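Local atomic coordinates of thiamine pyrophosphokinase (PDB entry 1IG0), a protein that transfers a pyrophosphate group from ATP to thiamine, giving thiamine diphosphate and AMP, and is the only yeast enzyme able to make this cofactor. Residues N132-L146 and G158-M172. Residues are numbered along the deposited sequence; the frame is centred on the assembly and turned at random.
Sequences NLISLHFNSPEFRSL and GIELEKGIHTLYNTM
Asn-132 carries the polar part of the contact, laying its side-chain amide flat over one face of the Tyr-169 ring. The two planes are nearly parallel, Asn-132 ND2 lies 3.5 Å from Tyr-169 CD2, and the phenol edge is met by CB of Ser-135. A short, flat amide suits this place because it can stack and still turn its oxygen to a second partner: ND1 of His-166 donates to Asn-132 OD1 at 2.9 Å, with an N-H...O angle of 159°. That bond lies near the imidazole plane and should help fix the amide's rotation, leaving ND2 over the ring. Ser-135 OG is hydrogen-bonded to the hydroxyl of Tyr-215, outside the two segments, and accepts from Asn-139 ND2.

Apolar packing follows knobs-into-holes geometry where helices 132-139 and 164-172 cross at 51°, their axes 9.3 Å apart. Leu-136 enters a hole formed by Ile-165, Leu-168, Tyr-169 and Met-172; its CD1 comes 3.9 Å from Leu-168 CB, while CD2 reaches Met-172 SD at 3.7 Å. In return, Ile-165 sits among Asn-132, Leu-133, Leu-136 and Phe-143: the branch at CB lets CG2 touch Asn-132 CB and Leu-133 N while CD1, on the other arm, meets the phenyl ring obliquely. These helices belong to the alpha-beta-alpha catalytic domain, and Leu-133 and Ile-165 also touch Ile-95 on strand 93-96 of its central sheet.

Beyond the bend at Ser-140, whose OG caps helix 141-146 by accepting from Phe-143 N, the chain runs roughly antiparallel to helix 164-172. Flexible, unbranched Met-172, with CG anti to its nitrogen (chi1 168°), brings SD to 3.6 Å from Ser-140 CB. Phe-143's wide ring lets its edge meet Leu-168 CD1 and Ile-159 CD1, the latter 3.8 Å from Phe-143 CE1, while one face lies against Leu-136 CB. Leu-146 CD2 closes the far end 4.0 Å from Gly-158 O.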
# COMPACT_ATOMS: atom_id res chain seq x y z
N ASN B 132 -20.98 -6.73 3.90
CA ASN B 132 -22.27 -6.76 4.58
C ASN B 132 -23.19 -7.65 3.75
O ASN B 132 -23.91 -8.50 4.28
CB ASN B 132 -22.88 -5.36 4.68
CG ASN B 132 -22.31 -4.54 5.82
OD1 ASN B 132 -22.73 -3.41 6.06
ND2 ASN B 132 -21.34 -5.11 6.53
N LEU B 133 -23.15 -7.45 2.43
CA LEU B 133 -23.95 -8.23 1.49
C LEU B 133 -23.59 -9.70 1.56
O LEU B 133 -24.46 -10.57 1.62
CB LEU B 133 -23.73 -7.72 0.07
CG LEU B 133 -24.25 -8.61 -1.07
CD1 LEU B 133 -25.76 -8.71 -0.99
CD2 LEU B 133 -23.81 -8.03 -2.40
N ILE B 134 -22.29 -9.99 1.55
CA ILE B 134 -21.80 -11.36 1.61
C ILE B 134 -22.29 -12.08 2.86
O ILE B 134 -22.74 -13.23 2.78
CB ILE B 134 -20.26 -11.39 1.56
CG1 ILE B 134 -19.78 -10.91 0.18
CG2 ILE B 134 -19.75 -12.79 1.84
CD1 ILE B 134 -18.30 -10.66 0.08
N SER B 135 -22.21 -11.42 4.01
CA SER B 135 -22.66 -12.03 5.25
C SER B 135 -24.16 -12.30 5.20
O SER B 135 -24.63 -13.36 5.61
CB SER B 135 -22.34 -11.13 6.44
OG SER B 135 -22.59 -11.81 7.66
N LEU B 136 -24.92 -11.33 4.69
CA LEU B 136 -26.37 -11.49 4.58
C LEU B 136 -26.69 -12.68 3.68
O LEU B 136 -27.56 -13.50 3.99
CB LEU B 136 -27.00 -10.22 4.00
CG LEU B 136 -27.16 -9.03 4.95
CD1 LEU B 136 -27.61 -7.80 4.17
CD2 LEU B 136 -28.18 -9.39 6.04
N HIS B 137 -25.98 -12.78 2.56
CA HIS B 137 -26.19 -13.87 1.61
C HIS B 137 -26.08 -15.23 2.28
O HIS B 137 -26.93 -16.10 2.08
CB HIS B 137 -25.17 -13.79 0.48
CG HIS B 137 -25.21 -14.97 -0.45
ND1 HIS B 137 -26.10 -15.06 -1.50
CD2 HIS B 137 -24.50 -16.12 -0.45
CE1 HIS B 137 -25.94 -16.22 -2.10
NE2 HIS B 137 -24.98 -16.89 -1.49
N PHE B 138 -25.02 -15.42 3.06
CA PHE B 138 -24.79 -16.69 3.73
C PHE B 138 -25.47 -16.89 5.08
O PHE B 138 -25.79 -18.01 5.45
CB PHE B 138 -23.29 -16.92 3.92
CG PHE B 138 -22.56 -17.27 2.65
CD1 PHE B 138 -21.56 -16.43 2.15
CD2 PHE B 138 -22.86 -18.43 1.95
CE1 PHE B 138 -20.88 -16.75 0.98
CE2 PHE B 138 -22.19 -18.76 0.78
CZ PHE B 138 -21.19 -17.92 0.30
N ASN B 139 -25.69 -15.80 5.82
CA ASN B 139 -26.26 -15.93 7.15
C ASN B 139 -27.68 -15.44 7.41
O ASN B 139 -28.18 -15.57 8.53
CB ASN B 139 -25.30 -15.29 8.16
CG ASN B 139 -23.87 -15.79 7.99
OD1 ASN B 139 -23.62 -16.99 7.94
ND2 ASN B 139 -22.92 -14.86 7.90
N SER B 140 -28.33 -14.88 6.40
CA SER B 140 -29.69 -14.40 6.58
C SER B 140 -30.65 -15.04 5.58
O SER B 140 -30.79 -14.57 4.45
CB SER B 140 -29.76 -12.88 6.43
OG SER B 140 -31.11 -12.43 6.48
N PRO B 141 -31.32 -16.14 5.98
CA PRO B 141 -32.26 -16.80 5.07
C PRO B 141 -33.36 -15.84 4.60
O PRO B 141 -33.89 -15.98 3.50
CB PRO B 141 -32.82 -17.93 5.93
CG PRO B 141 -31.66 -18.27 6.82
CD PRO B 141 -31.17 -16.90 7.23
N GLU B 142 -33.69 -14.87 5.44
CA GLU B 142 -34.71 -13.89 5.10
C GLU B 142 -34.24 -12.98 3.98
O GLU B 142 -35.02 -12.58 3.12
CB GLU B 142 -35.09 -13.06 6.33
CG GLU B 142 -36.12 -11.98 6.04
CD GLU B 142 -36.88 -11.57 7.28
OE1 GLU B 142 -36.90 -10.36 7.59
OE2 GLU B 142 -37.46 -12.45 7.94
N PHE B 143 -32.96 -12.63 3.99
CA PHE B 143 -32.41 -11.78 2.94
C PHE B 143 -32.51 -12.53 1.62
O PHE B 143 -32.94 -11.97 0.60
CB PHE B 143 -30.94 -11.46 3.21
CG PHE B 143 -30.28 -10.69 2.10
CD1 PHE B 143 -30.56 -9.35 1.90
CD2 PHE B 143 -29.40 -11.33 1.23
CE1 PHE B 143 -29.99 -8.64 0.84
CE2 PHE B 143 -28.82 -10.63 0.17
CZ PHE B 143 -29.11 -9.28 -0.02
N ARG B 144 -32.11 -13.80 1.63
CA ARG B 144 -32.16 -14.63 0.44
C ARG B 144 -33.58 -14.70 -0.09
O ARG B 144 -33.80 -14.67 -1.30
CB ARG B 144 -31.65 -16.04 0.77
CG ARG B 144 -30.16 -16.09 1.09
CD ARG B 144 -29.33 -15.74 -0.13
NE ARG B 144 -29.31 -16.84 -1.09
CZ ARG B 144 -28.67 -17.99 -0.89
NH1 ARG B 144 -28.01 -18.19 0.25
NH2 ARG B 144 -28.70 -18.94 -1.81
N SER B 145 -34.55 -14.79 0.82
CA SER B 145 -35.95 -14.85 0.43
C SER B 145 -36.37 -13.52 -0.21
O SER B 145 -37.09 -13.50 -1.21
CB SER B 145 -36.83 -15.12 1.65
OG SER B 145 -38.20 -15.07 1.31
N LEU B 146 -35.90 -12.43 0.38
CA LEU B 146 -36.22 -11.09 -0.12
C LEU B 146 -35.83 -10.93 -1.59
O LEU B 146 -36.61 -10.44 -2.40
CB LEU B 146 -35.51 -10.03 0.72
CG LEU B 146 -35.72 -8.57 0.32
CD1 LEU B 146 -37.18 -8.20 0.48
CD2 LEU B 146 -34.84 -7.67 1.19
N GLY B 158 -36.16 -4.82 -3.28
CA GLY B 158 -36.72 -4.54 -1.98
C GLY B 158 -35.74 -4.04 -0.94
O GLY B 158 -36.04 -4.00 0.25
N ILE B 159 -34.55 -3.66 -1.39
CA ILE B 159 -33.52 -3.16 -0.49
C ILE B 159 -33.52 -1.63 -0.50
O ILE B 159 -33.44 -1.01 -1.56
CB ILE B 159 -32.12 -3.66 -0.92
CG1 ILE B 159 -32.13 -5.19 -0.96
CG2 ILE B 159 -31.06 -3.16 0.04
CD1 ILE B 159 -30.88 -5.80 -1.56
N GLU B 160 -33.63 -1.03 0.69
CA GLU B 160 -33.65 0.42 0.81
C GLU B 160 -32.42 1.01 0.10
O GLU B 160 -31.29 0.64 0.41
CB GLU B 160 -33.68 0.82 2.29
CG GLU B 160 -33.99 2.29 2.53
CD GLU B 160 -32.76 3.16 2.46
OE1 GLU B 160 -32.86 4.31 1.98
OE2 GLU B 160 -31.69 2.70 2.91
N LEU B 161 -32.67 1.91 -0.83
CA LEU B 161 -31.63 2.54 -1.65
C LEU B 161 -30.42 3.21 -1.00
O LEU B 161 -29.31 3.05 -1.49
CB LEU B 161 -32.28 3.53 -2.62
CG LEU B 161 -32.96 2.90 -3.84
CD1 LEU B 161 -33.70 3.96 -4.63
CD2 LEU B 161 -31.91 2.21 -4.70
N GLU B 162 -30.62 3.95 0.08
CA GLU B 162 -29.49 4.62 0.71
C GLU B 162 -28.51 3.71 1.44
O GLU B 162 -27.32 3.69 1.12
CB GLU B 162 -29.97 5.70 1.69
CG GLU B 162 -28.84 6.56 2.23
CD GLU B 162 -29.29 7.52 3.32
OE1 GLU B 162 -30.35 8.15 3.16
OE2 GLU B 162 -28.56 7.66 4.33
N LYS B 163 -29.00 2.97 2.42
CA LYS B 163 -28.14 2.10 3.22
C LYS B 163 -28.83 0.81 3.65
O LYS B 163 -28.50 0.23 4.69
CB LYS B 163 -27.68 2.87 4.46
CG LYS B 163 -28.83 3.48 5.24
CD LYS B 163 -28.34 4.41 6.33
CE LYS B 163 -29.52 5.09 7.02
NZ LYS B 163 -29.07 6.05 8.06
N GLY B 164 -29.79 0.35 2.85
CA GLY B 164 -30.51 -0.87 3.17
C GLY B 164 -29.67 -2.07 3.55
O GLY B 164 -29.95 -2.75 4.54
N ILE B 165 -28.63 -2.35 2.76
CA ILE B 165 -27.77 -3.50 3.05
C ILE B 165 -27.14 -3.41 4.43
O ILE B 165 -26.99 -4.43 5.11
CB ILE B 165 -26.66 -3.65 1.98
CG1 ILE B 165 -27.28 -3.99 0.62
CG2 ILE B 165 -25.69 -4.76 2.39
CD1 ILE B 165 -28.01 -5.33 0.58
N HIS B 166 -26.76 -2.21 4.85
CA HIS B 166 -26.16 -2.04 6.17
C HIS B 166 -27.21 -2.19 7.25
O HIS B 166 -26.96 -2.80 8.29
CB HIS B 166 -25.48 -0.68 6.31
CG HIS B 166 -24.70 -0.53 7.58
ND1 HIS B 166 -23.52 -1.20 7.81
CD2 HIS B 166 -24.96 0.18 8.71
CE1 HIS B 166 -23.08 -0.91 9.02
NE2 HIS B 166 -23.93 -0.08 9.59
N THR B 167 -28.39 -1.63 7.02
CA THR B 167 -29.48 -1.72 7.99
C THR B 167 -29.85 -3.18 8.20
O THR B 167 -30.01 -3.64 9.34
CB THR B 167 -30.72 -0.94 7.51
OG1 THR B 167 -30.37 0.41 7.23
CG2 THR B 167 -31.82 -0.97 8.57
N LEU B 168 -30.00 -3.92 7.10
CA LEU B 168 -30.34 -5.33 7.17
C LEU B 168 -29.23 -6.12 7.84
O LEU B 168 -29.48 -7.03 8.61
CB LEU B 168 -30.59 -5.89 5.76
CG LEU B 168 -31.82 -5.37 5.02
CD1 LEU B 168 -31.86 -5.94 3.61
CD2 LEU B 168 -33.08 -5.76 5.79
N TYR B 169 -27.99 -5.76 7.52
CA TYR B 169 -26.82 -6.43 8.11
C TYR B 169 -26.80 -6.23 9.62
O TYR B 169 -26.61 -7.18 10.38
CB TYR B 169 -25.54 -5.86 7.50
CG TYR B 169 -24.27 -6.35 8.16
CD1 TYR B 169 -23.74 -7.61 7.86
CD2 TYR B 169 -23.61 -5.57 9.11
CE1 TYR B 169 -22.59 -8.08 8.48
CE2 TYR B 169 -22.46 -6.03 9.74
CZ TYR B 169 -21.96 -7.28 9.43
OH TYR B 169 -20.82 -7.72 10.06
N ASN B 170 -26.97 -4.98 10.05
CA ASN B 170 -26.96 -4.65 11.47
C ASN B 170 -28.04 -5.42 12.23
O ASN B 170 -27.79 -5.96 13.31
CB ASN B 170 -27.17 -3.15 11.67
CG ASN B 170 -25.91 -2.34 11.37
OD1 ASN B 170 -25.97 -1.12 11.23
ND2 ASN B 170 -24.78 -3.02 11.30
N THR B 171 -29.24 -5.48 11.65
CA THR B 171 -30.35 -6.18 12.27
C THR B 171 -30.03 -7.67 12.42
O THR B 171 -30.24 -8.25 13.49
CB THR B 171 -31.64 -6.03 11.45
OG1 THR B 171 -32.01 -4.65 11.40
CG2 THR B 171 -32.78 -6.83 12.08
N MET B 172 -29.51 -8.27 11.36
CA MET B 172 -29.15 -9.68 11.39
C MET B 172 -28.10 -9.96 12.45
O MET B 172 -28.24 -10.89 13.26
CB MET B 172 -28.60 -10.12 10.03
CG MET B 172 -27.93 -11.50 10.04
SD MET B 172 -27.02 -11.86 8.53
CE MET B 172 -25.58 -10.80 8.76